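Local coordinates for lactose Operon Repressor (Escherichia coli, PDB 1JYE), which represses the lactose operon by binding operator DNA and, as in other LacI-family regulators, probably releases it when a sugar inducer occupies the core domain, at residues A245-A250 with D274-S279; Y282-T287 with R326-A331. The protein carries 1 engineered substitution. One frame throughout, in Å; residues are numbered along the deposited sequence.

Interaction 1: residues A245-A250 with D274-S279; sequences ANDQMA and DDTEDS. With GOL (glycerol), chain B.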
loop_
_atom_site.group_PDB
_atom_site.type_symbol
_atom_site.label_atom_id
_atom_site.label_comp_id
_atom_site.label_asym_id
_atom_site.label_seq_id
_atom_site.Cartn_x
_atom_site.Cartn_y
_atom_site.Cartn_z
ATOM N N ALA A 245 11.203 11.910 -4.904
ATOM C CA ALA A 245 10.563 11.060 -5.905
ATOM C C ALA A 245 9.209 10.434 -5.587
ATOM O O ALA A 245 8.486 10.047 -6.501
ATOM C CB ALA A 245 11.548 9.984 -6.371
ATOM N N ASN A 246 8.877 10.290 -4.310
ATOM C CA ASN A 246 7.551 9.786 -3.967
ATOM C C ASN A 246 7.219 10.174 -2.541
ATOM O O ASN A 246 8.085 10.632 -1.799
ATOM C CB ASN A 246 7.408 8.270 -4.249
ATOM C CG ASN A 246 8.014 7.380 -3.176
ATOM O OD1 ASN A 246 8.824 7.809 -2.365
ATOM N ND2 ASN A 246 7.625 6.102 -3.194
ATOM N N ASP A 247 5.954 10.034 -2.166
ATOM C CA ASP A 247 5.537 10.439 -0.836
ATOM C C ASP A 247 6.168 9.652 0.302
ATOM O O ASP A 247 6.469 10.218 1.349
ATOM C CB ASP A 247 4.010 10.395 -0.735
ATOM C CG ASP A 247 3.338 11.433 -1.617
ATOM O OD1 ASP A 247 4.029 12.379 -2.064
ATOM O OD2 ASP A 247 2.119 11.316 -1.857
ATOM N N GLN A 248 6.377 8.356 0.111
ATOM C CA GLN A 248 6.982 7.560 1.168
ATOM C C GLN A 248 8.423 7.984 1.429
ATOM O O GLN A 248 8.834 8.094 2.579
ATOM C CB GLN A 248 6.898 6.076 0.825
ATOM C CG GLN A 248 5.490 5.525 0.982
ATOM C CD GLN A 248 5.301 4.216 0.261
ATOM O OE1 GLN A 248 5.247 4.178 -0.966
ATOM N NE2 GLN A 248 5.209 3.128 1.018
ATOM N N MET A 249 9.198 8.229 0.376
ATOM C CA MET A 249 10.563 8.677 0.608
ATOM C C MET A 249 10.510 10.067 1.233
ATOM O O MET A 249 11.372 10.424 2.031
ATOM C CB MET A 249 11.366 8.711 -0.698
ATOM C CG MET A 249 11.664 7.332 -1.253
ATOM S SD MET A 249 12.920 7.371 -2.541
ATOM C CE MET A 249 12.035 8.124 -3.832
ATOM N N ALA A 250 9.491 10.847 0.878
ATOM C CA ALA A 250 9.353 12.191 1.438
ATOM C C ALA A 250 9.096 12.092 2.937
ATOM O O ALA A 250 9.584 12.912 3.712
ATOM C CB ALA A 250 8.217 12.952 0.754
ATOM N N ASP A 274 2.995 11.584 -5.894
ATOM C CA ASP A 274 1.951 10.550 -5.885
ATOM C C ASP A 274 0.614 11.027 -5.317
ATOM O O ASP A 274 -0.436 10.813 -5.918
ATOM C CB ASP A 274 2.350 9.309 -5.070
ATOM C CG ASP A 274 3.347 8.417 -5.786
ATOM O OD1 ASP A 274 3.566 8.593 -7.003
ATOM O OD2 ASP A 274 3.902 7.520 -5.120
ATOM N N ASP A 275 0.685 11.679 -4.161
ATOM C CA ASP A 275 -0.478 12.136 -3.401
ATOM C C ASP A 275 -1.174 10.895 -2.866
ATOM O O ASP A 275 -2.327 10.603 -3.201
ATOM C CB ASP A 275 -1.474 12.967 -4.226
ATOM C CG ASP A 275 -2.634 13.479 -3.372
ATOM O OD1 ASP A 275 -2.449 13.579 -2.141
ATOM O OD2 ASP A 275 -3.721 13.784 -3.911
ATOM N N THR A 276 -0.443 10.146 -2.049
ATOM C CA THR A 276 -0.988 8.939 -1.444
ATOM C C THR A 276 -2.034 9.362 -0.427
ATOM O O THR A 276 -2.032 10.498 0.044
ATOM C CB THR A 276 0.099 8.137 -0.708
ATOM O OG1 THR A 276 0.593 8.906 0.397
ATOM C CG2 THR A 276 1.251 7.816 -1.647
ATOM N N GLU A 277 -2.933 8.447 -0.086
ATOM C CA GLU A 277 -3.970 8.746 0.888
ATOM C C GLU A 277 -3.334 9.204 2.197
ATOM O O GLU A 277 -3.793 10.161 2.817
ATOM C CB GLU A 277 -4.827 7.500 1.112
ATOM C CG GLU A 277 -5.418 6.954 -0.179
ATOM C CD GLU A 277 -5.914 5.527 -0.048
ATOM O OE1 GLU A 277 -6.823 5.288 0.773
ATOM O OE2 GLU A 277 -5.391 4.647 -0.771
ATOM N N ASP A 278 -2.261 8.532 2.601
ATOM C CA ASP A 278 -1.564 8.869 3.841
ATOM C C ASP A 278 -0.925 10.257 3.849
ATOM O O ASP A 278 -0.811 10.879 4.904
ATOM C CB ASP A 278 -0.449 7.856 4.132
ATOM C CG ASP A 278 -0.967 6.473 4.474
ATOM O OD1 ASP A 278 -0.129 5.553 4.580
ATOM O OD2 ASP A 278 -2.192 6.300 4.640
ATOM N N SER A 279 -0.504 10.743 2.683
ATOM C CA SER A 279 0.184 12.029 2.615
ATOM C C SER A 279 -0.556 13.213 3.228
ATOM O O SER A 279 0.074 14.157 3.700
ATOM C CB SER A 279 0.582 12.355 1.164
ATOM O OG SER A 279 -0.543 12.638 0.356
HETATM C C1 GOL B . 6.230 5.381 -6.924
HETATM O O1 GOL B . 5.658 5.627 -5.646
HETATM C C2 GOL B . 5.549 6.258 -7.975
HETATM O O2 GOL B . 5.819 7.625 -7.709
HETATM C C3 GOL B . 6.041 5.902 -9.374
HETATM O O3 GOL B . 5.426 6.760 -10.325
HETATM O O HOH W 1 4.592 7.106 -2.188
#
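Asp247, in the first turn of helix 247-259, grips the loop 274-279 through a single carboxylate oxygen. Thr276 N meets Asp247 OD2 almost along its C-O bond (2.8 Å, 162° at the hydrogen). Asp275 N lies 2.7 Å from Asp247 OD2 but at a bent 122°, a weak bond. Asp247 carries CG beside its own backbone N (chi1 -67°), which turns the carboxylate onto the loop, where Ser279 CB lies 3.5 Å from Asp247 OD2. OD1 is held elsewhere, by the Thr288 hydroxyl. Within the loop, Thr276 OG1 accepts from Ser279 N, an ST motif.

The other flank is looser: the segments touch directly just at Asn246 CB and Asp274 OD2, and glycerol and a water complete the link beside partly exposed Gln248. Asn246, the N-cap, spends OD1 on Met249 N, and its ND2 donates to glycerol O1. Glycerol O1 donates to Asp274 OD2 (2.6 Å), and O2 to OD1. The water joins Asp274 OD2 to Gln248 N and OE1. Arg197 and Gln291 also bind the glycerol, consistent with a sugar-inducer pocket. The contact joins the start of helix 247-259 to the loop after strand 269-271, with helix 74-89 touching Gln248 and Thr276 and strand 288-290 beside Asp275.

Interaction 2: residues Y282-T287 with R326-A331; sequences YIPPLT and RKTTLA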
loop_
_atom_site.group_PDB
_atom_site.type_symbol
_atom_site.label_atom_id
_atom_site.label_comp_id
_atom_site.label_asym_id
_atom_site.label_seq_id
_atom_site.Cartn_x
_atom_site.Cartn_y
_atom_site.Cartn_z
ATOM N N TYR A 282 0.507 13.350 6.977
ATOM C CA TYR A 282 1.892 13.352 7.419
ATOM C C TYR A 282 1.998 14.566 8.330
ATOM O O TYR A 282 1.092 15.400 8.361
ATOM C CB TYR A 282 2.855 13.509 6.235
ATOM C CG TYR A 282 3.048 12.261 5.404
ATOM C CD1 TYR A 282 2.469 11.046 5.776
ATOM C CD2 TYR A 282 3.851 12.284 4.261
ATOM C CE1 TYR A 282 2.689 9.890 5.037
ATOM C CE2 TYR A 282 4.075 11.135 3.517
ATOM C CZ TYR A 282 3.495 9.944 3.908
ATOM O OH TYR A 282 3.732 8.800 3.184
ATOM N N ILE A 283 3.098 14.673 9.064
ATOM C CA ILE A 283 3.289 15.796 9.969
ATOM C C ILE A 283 4.491 16.642 9.562
ATOM O O ILE A 283 5.635 16.254 9.800
ATOM C CB ILE A 283 3.498 15.309 11.418
ATOM C CG1 ILE A 283 2.302 14.459 11.854
ATOM C CG2 ILE A 283 3.675 16.504 12.346
ATOM C CD1 ILE A 283 2.462 13.828 13.228
ATOM N N PRO A 284 4.247 17.801 8.921
ATOM C CA PRO A 284 2.920 18.324 8.573
ATOM C C PRO A 284 2.444 17.757 7.234
ATOM O O PRO A 284 3.210 17.090 6.535
ATOM C CB PRO A 284 3.158 19.828 8.514
ATOM C CG PRO A 284 4.528 19.909 7.947
ATOM C CD PRO A 284 5.282 18.829 8.706
ATOM N N PRO A 285 1.174 18.003 6.865
ATOM C CA PRO A 285 0.643 17.496 5.594
ATOM C C PRO A 285 1.573 17.839 4.436
ATOM O O PRO A 285 2.052 18.967 4.316
ATOM C CB PRO A 285 -0.721 18.166 5.508
ATOM C CG PRO A 285 -1.157 18.131 6.953
ATOM C CD PRO A 285 0.097 18.614 7.669
ATOM N N LEU A 286 1.800 16.847 3.586
ATOM C CA LEU A 286 2.734 16.946 2.468
ATOM C C LEU A 286 2.288 17.514 1.125
ATOM O O LEU A 286 1.325 17.048 0.521
ATOM C CB LEU A 286 3.336 15.555 2.238
ATOM C CG LEU A 286 4.343 15.370 1.102
ATOM C CD1 LEU A 286 5.620 16.144 1.419
ATOM C CD2 LEU A 286 4.645 13.885 0.935
ATOM N N THR A 287 3.017 18.524 0.657
ATOM C CA THR A 287 2.754 19.114 -0.650
ATOM C C THR A 287 3.287 18.051 -1.598
ATOM O O THR A 287 4.394 17.551 -1.406
ATOM C CB THR A 287 3.545 20.414 -0.848
ATOM O OG1 THR A 287 3.021 21.419 0.027
ATOM C CG2 THR A 287 3.444 20.893 -2.295
ATOM N N ARG A 326 0.130 21.702 0.293
ATOM C CA ARG A 326 -0.227 21.464 1.681
ATOM C C ARG A 326 0.630 22.287 2.647
ATOM O O ARG A 326 0.778 23.497 2.457
ATOM C CB ARG A 326 -0.165 19.964 2.003
ATOM C CG ARG A 326 -1.185 19.151 1.205
ATOM C CD ARG A 326 -1.575 17.860 1.925
ATOM N NE ARG A 326 -2.568 17.084 1.184
ATOM C CZ ARG A 326 -2.295 16.003 0.459
ATOM N NH1 ARG A 326 -1.050 15.552 0.360
ATOM N NH2 ARG A 326 -3.277 15.357 -0.155
ATOM N N LYS A 327 1.222 21.648 3.652
ATOM C CA LYS A 327 1.982 22.381 4.664
ATOM C C LYS A 327 3.497 22.229 4.695
ATOM O O LYS A 327 4.140 22.728 5.620
ATOM C CB LYS A 327 1.444 22.011 6.052
ATOM C CG LYS A 327 -0.051 22.231 6.232
ATOM C CD LYS A 327 -0.398 23.706 6.195
ATOM C CE LYS A 327 -1.874 23.932 6.478
ATOM N NZ LYS A 327 -2.206 25.383 6.487
ATOM N N THR A 328 4.080 21.568 3.702
ATOM C CA THR A 328 5.523 21.355 3.714
ATOM C C THR A 328 6.338 22.272 2.810
ATOM O O THR A 328 7.543 22.072 2.659
ATOM C CB THR A 328 5.857 19.905 3.344
ATOM O OG1 THR A 328 5.301 19.608 2.059
ATOM C CG2 THR A 328 5.268 18.942 4.383
ATOM N N THR A 329 5.688 23.267 2.218
ATOM C CA THR A 329 6.382 24.203 1.336
ATOM C C THR A 329 6.090 25.659 1.683
ATOM O O THR A 329 4.939 26.106 1.665
ATOM C CB THR A 329 6.019 23.962 -0.147
ATOM O OG1 THR A 329 4.595 23.879 -0.293
ATOM C CG2 THR A 329 6.658 22.680 -0.650
ATOM N N LEU A 330 7.154 26.386 2.005
ATOM C CA LEU A 330 7.074 27.797 2.361
ATOM C C LEU A 330 8.283 28.506 1.765
ATOM O O LEU A 330 9.216 27.857 1.290
ATOM C CB LEU A 330 7.099 27.964 3.883
ATOM C CG LEU A 330 5.902 27.442 4.679
ATOM C CD1 LEU A 330 6.228 27.454 6.165
ATOM C CD2 LEU A 330 4.685 28.303 4.389
ATOM N N ALA A 331 8.264 29.834 1.784
ATOM C CA ALA A 331 9.390 30.602 1.264
ATOM C C ALA A 331 10.604 30.221 2.110
ATOM O O ALA A 331 10.460 29.869 3.282
ATOM C CB ALA A 331 9.108 32.091 1.383
#
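Arg326 lies along Pro285 and Leu286, its chain extended from CG to NE, and delivers NH1 to Leu286 O at 2.8 Å. The acceptor is met in its carbonyl plane, though it sits 22° out of the guanidinium plane, and CG and CD pass close to that same oxygen while CD also rests on Pro285 CB. NH1 also bonds to Ser279 OG, and NH2 forms a salt bridge with Asp275. A leucine here would probably leave Leu286 O without this donor and the Asp275 carboxylate without its charged mate.

Three threonines illustrate how hydroxyls can stitch irregular chains together. Thr287 OG1, turned beside its own backbone N (chi1 -69°), accepts from Arg326 N at 2.9 Å. Thr287 OG1 and Thr329 OG1 meet tip to tip in a 2.9 Å hydrogen bond that either could donate. Thr328 holds OG1 between its backbone N and carbonyl carbon, lined up for an almost straight bond from Thr287 N (172°), while the hydroxyl also bonds to Val270 O, its strongest polar partner. Thr328 CG2 faces Pro284, which follows a cis peptide bond, and comes 3.2 Å from Pro285 O. That carbonyl takes Lys327 N from above its plane, while Lys327 CB and CG lie alongside Pro285. These segments, flanking strands 288-290 and 316-324, pack against strand 269-271, with helix 247-259 against Leu286 and helix 163-177 touching Thr287 and Thr329.

The two contacts share one loop, the run from strand 269-271 to strand 288-290, and their centres lie about 12 Å apart. Arg326 of interaction 2 bridges them: its NH2 forms a salt bridge with Asp275 OD1 at 2.8 Å, and its NH1 probably bonds to Ser279 OG at 3.0 Å. Leu286 CD2 packs 3.4 Å from Asp247 OD1, so the two contacts meet at that carboxylate as well. Interaction 1 borders the glycerol pocket, whereas 282-287 with 326-331 lies farther from the centre of the chain. Both approach the second subunit: Gln248 bonds to Asp278 of that subunit, and Ile283 packs on its counterpart there.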